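Ribonucleoside-diphosphate reductase (PDB 5IM3) probably catalyses the reduction of ribonucleoside diphosphates to deoxyribonucleotides for DNA synthesis, under allosteric control by nucleotides. Local coordinates at residues L205-T208 with A209-L212; A691-Y694 with Y695-A699; S700-L703 with A704-R707. One frame throughout, in Å; residues are numbered along the deposited sequence.

Interaction 1: L205-T208 with A209-L212; sequences LVMT and ARTL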
loop_
_atom_site.group_PDB
_atom_site.type_symbol
_atom_site.label_atom_id
_atom_site.label_comp_id
_atom_site.label_asym_id
_atom_site.label_seq_id
_atom_site.Cartn_x
_atom_site.Cartn_y
_atom_site.Cartn_z
ATOM N N LEU A 205 -26.156 16.314 -46.655
ATOM C CA LEU A 205 -27.294 15.436 -46.404
ATOM C C LEU A 205 -26.917 14.312 -45.449
ATOM O O LEU A 205 -27.704 13.938 -44.574
ATOM C CB LEU A 205 -27.814 14.857 -47.721
ATOM C CG LEU A 205 -29.120 15.446 -48.254
ATOM C CD1 LEU A 205 -28.959 16.918 -48.595
ATOM C CD2 LEU A 205 -29.586 14.658 -49.464
ATOM N N VAL A 206 -25.713 13.760 -45.604
ATOM C CA VAL A 206 -25.273 12.680 -44.729
ATOM C C VAL A 206 -25.018 13.206 -43.323
ATOM O O VAL A 206 -25.346 12.545 -42.331
ATOM C CB VAL A 206 -24.026 11.997 -45.321
ATOM C CG1 VAL A 206 -23.480 10.937 -44.371
ATOM C CG2 VAL A 206 -24.358 11.380 -46.672
ATOM N N MET A 207 -24.439 14.403 -43.212
ATOM C CA MET A 207 -24.103 14.948 -41.900
ATOM C C MET A 207 -25.343 15.080 -41.024
ATOM O O MET A 207 -25.327 14.707 -39.845
ATOM C CB MET A 207 -23.410 16.304 -42.056
ATOM C CG MET A 207 -21.917 16.214 -42.334
ATOM S SD MET A 207 -20.989 15.568 -40.931
ATOM C CE MET A 207 -19.316 15.611 -41.574
ATOM N N THR A 208 -26.430 15.611 -41.582
ATOM C CA THR A 208 -27.663 15.796 -40.832
ATOM C C THR A 208 -28.583 14.583 -40.910
ATOM O O THR A 208 -29.750 14.678 -40.522
ATOM C CB THR A 208 -28.410 17.041 -41.321
ATOM O OG1 THR A 208 -29.134 16.738 -42.517
ATOM C CG2 THR A 208 -27.436 18.183 -41.595
ATOM N N ALA A 209 -28.085 13.451 -41.404
ATOM C CA ALA A 209 -28.821 12.196 -41.360
ATOM C C ALA A 209 -28.329 11.276 -40.255
ATOM O O ALA A 209 -29.136 10.586 -39.627
ATOM C CB ALA A 209 -28.723 11.473 -42.707
ATOM N N ARG A 210 -27.020 11.252 -39.996
ATOM C CA ARG A 210 -26.493 10.450 -38.900
ATOM C C ARG A 210 -26.638 11.142 -37.552
ATOM O O ARG A 210 -26.569 10.471 -36.517
ATOM C CB ARG A 210 -25.023 10.097 -39.143
ATOM C CG ARG A 210 -24.091 11.280 -39.319
ATOM C CD ARG A 210 -22.640 10.833 -39.192
ATOM N NE ARG A 210 -21.694 11.901 -39.510
ATOM C CZ ARG A 210 -20.398 11.867 -39.214
ATOM N NH1 ARG A 210 -19.881 10.818 -38.583
ATOM N NH2 ARG A 210 -19.616 12.886 -39.544
ATOM N N THR A 211 -26.836 12.461 -37.533
ATOM C CA THR A 211 -27.158 13.139 -36.285
ATOM C C THR A 211 -28.503 12.700 -35.725
ATOM O O THR A 211 -28.795 12.990 -34.559
ATOM C CB THR A 211 -27.162 14.657 -36.490
ATOM O OG1 THR A 211 -27.274 15.314 -35.221
ATOM C CG2 THR A 211 -28.327 15.082 -37.379
ATOM N N LEU A 212 -29.323 12.016 -36.525
ATOM C CA LEU A 212 -30.651 11.590 -36.115
ATOM C C LEU A 212 -30.697 10.147 -35.630
ATOM O O LEU A 212 -31.728 9.729 -35.094
ATOM C CB LEU A 212 -31.639 11.762 -37.278
ATOM C CG LEU A 212 -31.959 13.197 -37.698
ATOM C CD1 LEU A 212 -32.691 13.206 -39.029
ATOM C CD2 LEU A 212 -32.789 13.900 -36.636
#

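Interaction 2: A691-Y694 with Y695-A699; sequences AISY and YAIQA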
loop_
_atom_site.group_PDB
_atom_site.type_symbol
_atom_site.label_atom_id
_atom_site.label_comp_id
_atom_site.label_asym_id
_atom_site.label_seq_id
_atom_site.Cartn_x
_atom_site.Cartn_y
_atom_site.Cartn_z
ATOM N N ALA A 691 -28.585 -27.698 -34.569
ATOM C CA ALA A 691 -29.249 -27.593 -35.864
ATOM C C ALA A 691 -28.247 -27.268 -36.967
ATOM O O ALA A 691 -28.198 -27.951 -37.997
ATOM C CB ALA A 691 -30.350 -26.535 -35.803
ATOM N N ILE A 692 -27.441 -26.222 -36.771
ATOM C CA ILE A 692 -26.415 -25.881 -37.753
ATOM C C ILE A 692 -25.488 -27.068 -37.982
ATOM O O ILE A 692 -25.121 -27.379 -39.121
ATOM C CB ILE A 692 -25.636 -24.631 -37.298
ATOM C CG1 ILE A 692 -26.579 -23.431 -37.198
ATOM C CG2 ILE A 692 -24.492 -24.325 -38.263
ATOM C CD1 ILE A 692 -25.947 -22.187 -36.612
ATOM N N SER A 693 -25.106 -27.755 -36.904
ATOM C CA SER A 693 -24.183 -28.881 -37.023
ATOM C C SER A 693 -24.761 -29.975 -37.908
ATOM O O SER A 693 -24.075 -30.506 -38.790
ATOM C CB SER A 693 -23.862 -29.436 -35.640
ATOM O OG SER A 693 -23.263 -30.709 -35.749
ATOM N N TYR A 694 -26.022 -30.341 -37.669
ATOM C CA TYR A 694 -26.674 -31.354 -38.489
ATOM C C TYR A 694 -26.626 -30.971 -39.963
ATOM O O TYR A 694 -26.227 -31.772 -40.815
ATOM C CB TYR A 694 -28.119 -31.535 -38.019
ATOM C CG TYR A 694 -28.840 -32.713 -38.630
ATOM C CD1 TYR A 694 -29.446 -32.612 -39.874
ATOM C CD2 TYR A 694 -28.929 -33.924 -37.953
ATOM C CE1 TYR A 694 -30.112 -33.683 -40.433
ATOM C CE2 TYR A 694 -29.597 -35.002 -38.505
ATOM C CZ TYR A 694 -30.182 -34.876 -39.744
ATOM O OH TYR A 694 -30.847 -35.945 -40.297
ATOM N N TYR A 695 -27.018 -29.734 -40.276
ATOM C CA TYR A 695 -27.049 -29.288 -41.664
ATOM C C TYR A 695 -25.649 -29.196 -42.255
ATOM O O TYR A 695 -25.427 -29.590 -43.405
ATOM C CB TYR A 695 -27.768 -27.942 -41.751
ATOM C CG TYR A 695 -29.204 -28.020 -41.297
ATOM C CD1 TYR A 695 -29.999 -29.100 -41.660
ATOM C CD2 TYR A 695 -29.761 -27.031 -40.495
ATOM C CE1 TYR A 695 -31.300 -29.191 -41.256
ATOM C CE2 TYR A 695 -31.072 -27.118 -40.083
ATOM C CZ TYR A 695 -31.824 -28.211 -40.475
ATOM O OH TYR A 695 -33.118 -28.322 -40.081
ATOM N N ALA A 696 -24.690 -28.678 -41.488
ATOM C CA ALA A 696 -23.324 -28.583 -41.989
ATOM C C ALA A 696 -22.765 -29.966 -42.298
ATOM O O ALA A 696 -22.197 -30.198 -43.372
ATOM C CB ALA A 696 -22.445 -27.851 -40.974
ATOM N N ILE A 697 -22.935 -30.909 -41.370
ATOM C CA ILE A 697 -22.473 -32.271 -41.616
ATOM C C ILE A 697 -23.218 -32.872 -42.800
ATOM O O ILE A 697 -22.618 -33.521 -43.665
ATOM C CB ILE A 697 -22.630 -33.121 -40.339
ATOM C CG1 ILE A 697 -21.664 -32.615 -39.258
ATOM C CG2 ILE A 697 -22.378 -34.604 -40.641
ATOM C CD1 ILE A 697 -21.804 -33.304 -37.916
ATOM N N GLN A 698 -24.536 -32.659 -42.864
ATOM C CA GLN A 698 -25.312 -33.177 -43.986
ATOM C C GLN A 698 -24.847 -32.574 -45.306
ATOM O O GLN A 698 -24.795 -33.266 -46.330
ATOM C CB GLN A 698 -26.799 -32.901 -43.765
ATOM C CG GLN A 698 -27.697 -33.493 -44.832
ATOM C CD GLN A 698 -29.161 -33.193 -44.598
ATOM O OE1 GLN A 698 -29.528 -32.069 -44.256
ATOM N NE2 GLN A 698 -30.007 -34.200 -44.774
ATOM N N ALA A 699 -24.508 -31.281 -45.302
ATOM C CA ALA A 699 -24.021 -30.636 -46.519
ATOM C C ALA A 699 -22.701 -31.243 -46.974
ATOM O O ALA A 699 -22.471 -31.421 -48.176
ATOM C CB ALA A 699 -23.862 -29.133 -46.292
#

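Interaction 3: S700-L703 with A704-R707; sequences SCDL and ADER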
loop_
_atom_site.group_PDB
_atom_site.type_symbol
_atom_site.label_atom_id
_atom_site.label_comp_id
_atom_site.label_asym_id
_atom_site.label_seq_id
_atom_site.Cartn_x
_atom_site.Cartn_y
_atom_site.Cartn_z
ATOM N N SER A 700 -21.815 -31.563 -46.030
ATOM C CA SER A 700 -20.543 -32.170 -46.400
ATOM C C SER A 700 -20.750 -33.529 -47.058
ATOM O O SER A 700 -19.982 -33.909 -47.947
ATOM C CB SER A 700 -19.645 -32.295 -45.166
ATOM O OG SER A 700 -18.275 -32.327 -45.528
ATOM N N CYS A 701 -21.783 -34.268 -46.641
ATOM C CA CYS A 701 -22.102 -35.532 -47.298
ATOM C C CYS A 701 -22.548 -35.308 -48.738
ATOM O O CYS A 701 -22.254 -36.123 -49.620
ATOM C CB CYS A 701 -23.192 -36.275 -46.521
ATOM S SG CYS A 701 -22.754 -36.764 -44.839
ATOM N N ASP A 702 -23.271 -34.215 -48.995
ATOM C CA ASP A 702 -23.737 -33.941 -50.351
ATOM C C ASP A 702 -22.571 -33.623 -51.281
ATOM O O ASP A 702 -22.557 -34.057 -52.438
ATOM C CB ASP A 702 -24.743 -32.790 -50.341
ATOM C CG ASP A 702 -25.974 -33.095 -49.508
ATOM O OD1 ASP A 702 -26.197 -34.281 -49.184
ATOM O OD2 ASP A 702 -26.719 -32.147 -49.182
ATOM N N LEU A 703 -21.587 -32.863 -50.794
ATOM C CA LEU A 703 -20.401 -32.587 -51.600
ATOM C C LEU A 703 -19.597 -33.857 -51.850
ATOM O O LEU A 703 -19.019 -34.028 -52.931
ATOM C CB LEU A 703 -19.538 -31.527 -50.918
ATOM C CG LEU A 703 -20.209 -30.169 -50.699
ATOM C CD1 LEU A 703 -19.277 -29.238 -49.942
ATOM C CD2 LEU A 703 -20.638 -29.539 -52.023
ATOM N N ALA A 704 -19.553 -34.763 -50.870
ATOM C CA ALA A 704 -18.853 -36.028 -51.070
ATOM C C ALA A 704 -19.498 -36.844 -52.181
ATOM O O ALA A 704 -18.803 -37.520 -52.950
ATOM C CB ALA A 704 -18.831 -36.827 -49.768
ATOM N N ASP A 705 -20.829 -36.797 -52.279
ATOM C CA ASP A 705 -21.513 -37.512 -53.351
ATOM C C ASP A 705 -21.189 -36.915 -54.714
ATOM O O ASP A 705 -21.147 -37.641 -55.713
ATOM C CB ASP A 705 -23.024 -37.494 -53.115
ATOM C CG ASP A 705 -23.426 -38.195 -51.830
ATOM O OD1 ASP A 705 -22.733 -39.152 -51.427
ATOM O OD2 ASP A 705 -24.442 -37.792 -51.227
ATOM N N GLU A 706 -20.950 -35.605 -54.771
ATOM C CA GLU A 706 -20.727 -34.904 -56.030
ATOM C C GLU A 706 -19.249 -34.792 -56.385
ATOM O O GLU A 706 -18.890 -34.858 -57.564
ATOM C CB GLU A 706 -21.347 -33.504 -55.956
ATOM C CG GLU A 706 -21.182 -32.668 -57.218
ATOM C CD GLU A 706 -21.683 -31.247 -57.043
ATOM O OE1 GLU A 706 -22.509 -31.012 -56.133
ATOM O OE2 GLU A 706 -21.240 -30.364 -57.807
ATOM N N ARG A 707 -18.383 -34.617 -55.388
ATOM C CA ARG A 707 -16.965 -34.393 -55.623
ATOM C C ARG A 707 -16.079 -35.511 -55.099
ATOM O O ARG A 707 -14.891 -35.543 -55.436
ATOM C CB ARG A 707 -16.533 -33.064 -54.983
ATOM C CG ARG A 707 -17.264 -31.856 -55.553
ATOM C CD ARG A 707 -17.044 -30.590 -54.741
ATOM N NE ARG A 707 -17.561 -29.423 -55.447
ATOM C CZ ARG A 707 -17.596 -28.188 -54.958
ATOM N NH1 ARG A 707 -17.144 -27.932 -53.737
ATOM N NH2 ARG A 707 -18.092 -27.203 -55.695
#

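Interaction 1: L205-T208 with A209-L212
The guanidinium of Arg210 meets Met207 at its edge: SD lies in the plane of the group, where NH2 points a hydrogen at it in a weak bond of 3.3 Å between Arg210 NH2 and Met207 SD, almost straight at 175°. The same cation makes a cation-pi contact with Phe802 outside the two segments. The two side chains run side by side in the same direction. Arg210 leaves the backbone with CG between N and the carbonyl carbon (chi1 58°) and then extends to NE, while Met207 is bent about its CB-CG bond (chi2 -68°), so that thioether and guanidinium arrive together. Beneath them helix 198-210 is ending. Val206 O takes two donors, Arg210 N at 3.2 Å in the helical i+4 manner and Ala209 N at 3.0 Å from above the carbonyl plane, a mixed pattern that fits a last turn losing its regularity. Small Ala209 suits this turn, for its CB lies on helix 219-239 within the second ATP-cone region. Thr211 CG2 rests 3.5 Å from Thr208 O. A soft, polarisable sulfur and a nearby aromatic ring may ease the positive charge of this buried arginine, which also has the like-charged Lys795 nearby.

Interaction 2: A691-Y694 with Y695-A699
Tyr694 and Tyr695 send their rings off the helix by different first torsions: in Tyr694 CG stands opposite the backbone N (chi1 -170°), whereas in Tyr695 it lies beside N and opposite the carbonyl carbon (chi1 -62°). Neighbours in a helix normally diverge by about 100°, yet these choices swing the rings toward one another until Tyr694 CD1 and Tyr695 CD1 are 4.0 Å apart. The rings meet at an angle, carbon to carbon, and do not stack. The ring of Tyr695 also leans back over the preceding turn, its CD2 3.1 Å from Ala691 O and its CE2 4.4 Å from Ala691 CB; a methyl group is small enough to leave room for it there. Ala691 O is at the same time the acceptor of Tyr695 N, 3.1 Å away in a nearly straight bond. The next three i to i+4 bonds continue the regular ladder, with Ala696 N to Ile692 O the shortest at 2.7 Å. On another side of the helix Ile697 lays CG1 3.2 Å from Ser693 O and brings CD1 to 3.7 Å from Ser693 OG, so a compact hydroxyl sits beside a branched apolar chain; that hydroxyl has a weak bond to the carbonyl of Trp869. All this belongs to the middle of the long helix 679-707 in the barrel region. Ile692 and Tyr695 face helix 620-640 through Leu623, Thr620 and Glu624. Tyr694 turns to Leu753 of helix 751-757 and meets Trp750 edge-to-face, while Ala696, with its short side chain, fits against Ile766 in a loop, so the helix is flanked by helices 620-640 and 751-757 and by the loops on either side of 751-757 in sequence.

Interaction 3: S700-L703 with A704-R707
Between Leu703 and Arg707 there is an i to i+4 contact on the last turns of helix 679-707. Leu703 CD2 lies over one face of the Arg707 guanidinium, 4.1 Å above its plane and offset toward the rim, with NH1 its nearest atom at 4.2 Å. Arg707 reaches this place as an extended chain, with CG opposite the carbonyl carbon (chi1 -61°). Its backbone is held tightly as well, since Arg707 N gives a 2.6 Å bond to Leu703 O. That oxygen also takes a weak bond from Glu706 N at 3.1 Å, an i+3 contact beside the i+4 ladder near the C-terminal end of the helix. The helix belongs to the region of the ten-stranded alpha-beta barrel of ribonucleotide reductases. On helix 620-640, Arg707 pairs with Asp635 and bonds Asn636, and Glu706 reaches Arg632; Glu334, a further partner of Arg707, lies apart from it. Leu703 packs on that helix at Val631, Arg632 and Asp635. A separate pair is acidic. Asp702 OD1 and Asp705 OD2, one turn apart, come within 4.4 Å, a proximity that would probably be unfavourable but for Arg756, which forms salt bridges to both. Ala704, short and without a polar end, tucks CB 3.5 Å from Cys701 O.

How the interactions relate
From the N terminus, interaction 1 comes first, at the end of helix 198-210 in the second ATP-cone region; interactions 2 and 3 follow almost five hundred residues later in the barrel region. Each joins adjoining segments, so it closes no more than a helical turn or two, and the three run in series without nesting or crossing. Interaction 1 is remote, its centre about 43 Å from that of interaction 2 and about 50 Å from that of interaction 3. The latter two share helix 679-707 and follow directly upon each other, centres about 13 Å apart. Both lie against helix 620-640, and Arg756 of helix 751-757 touches each.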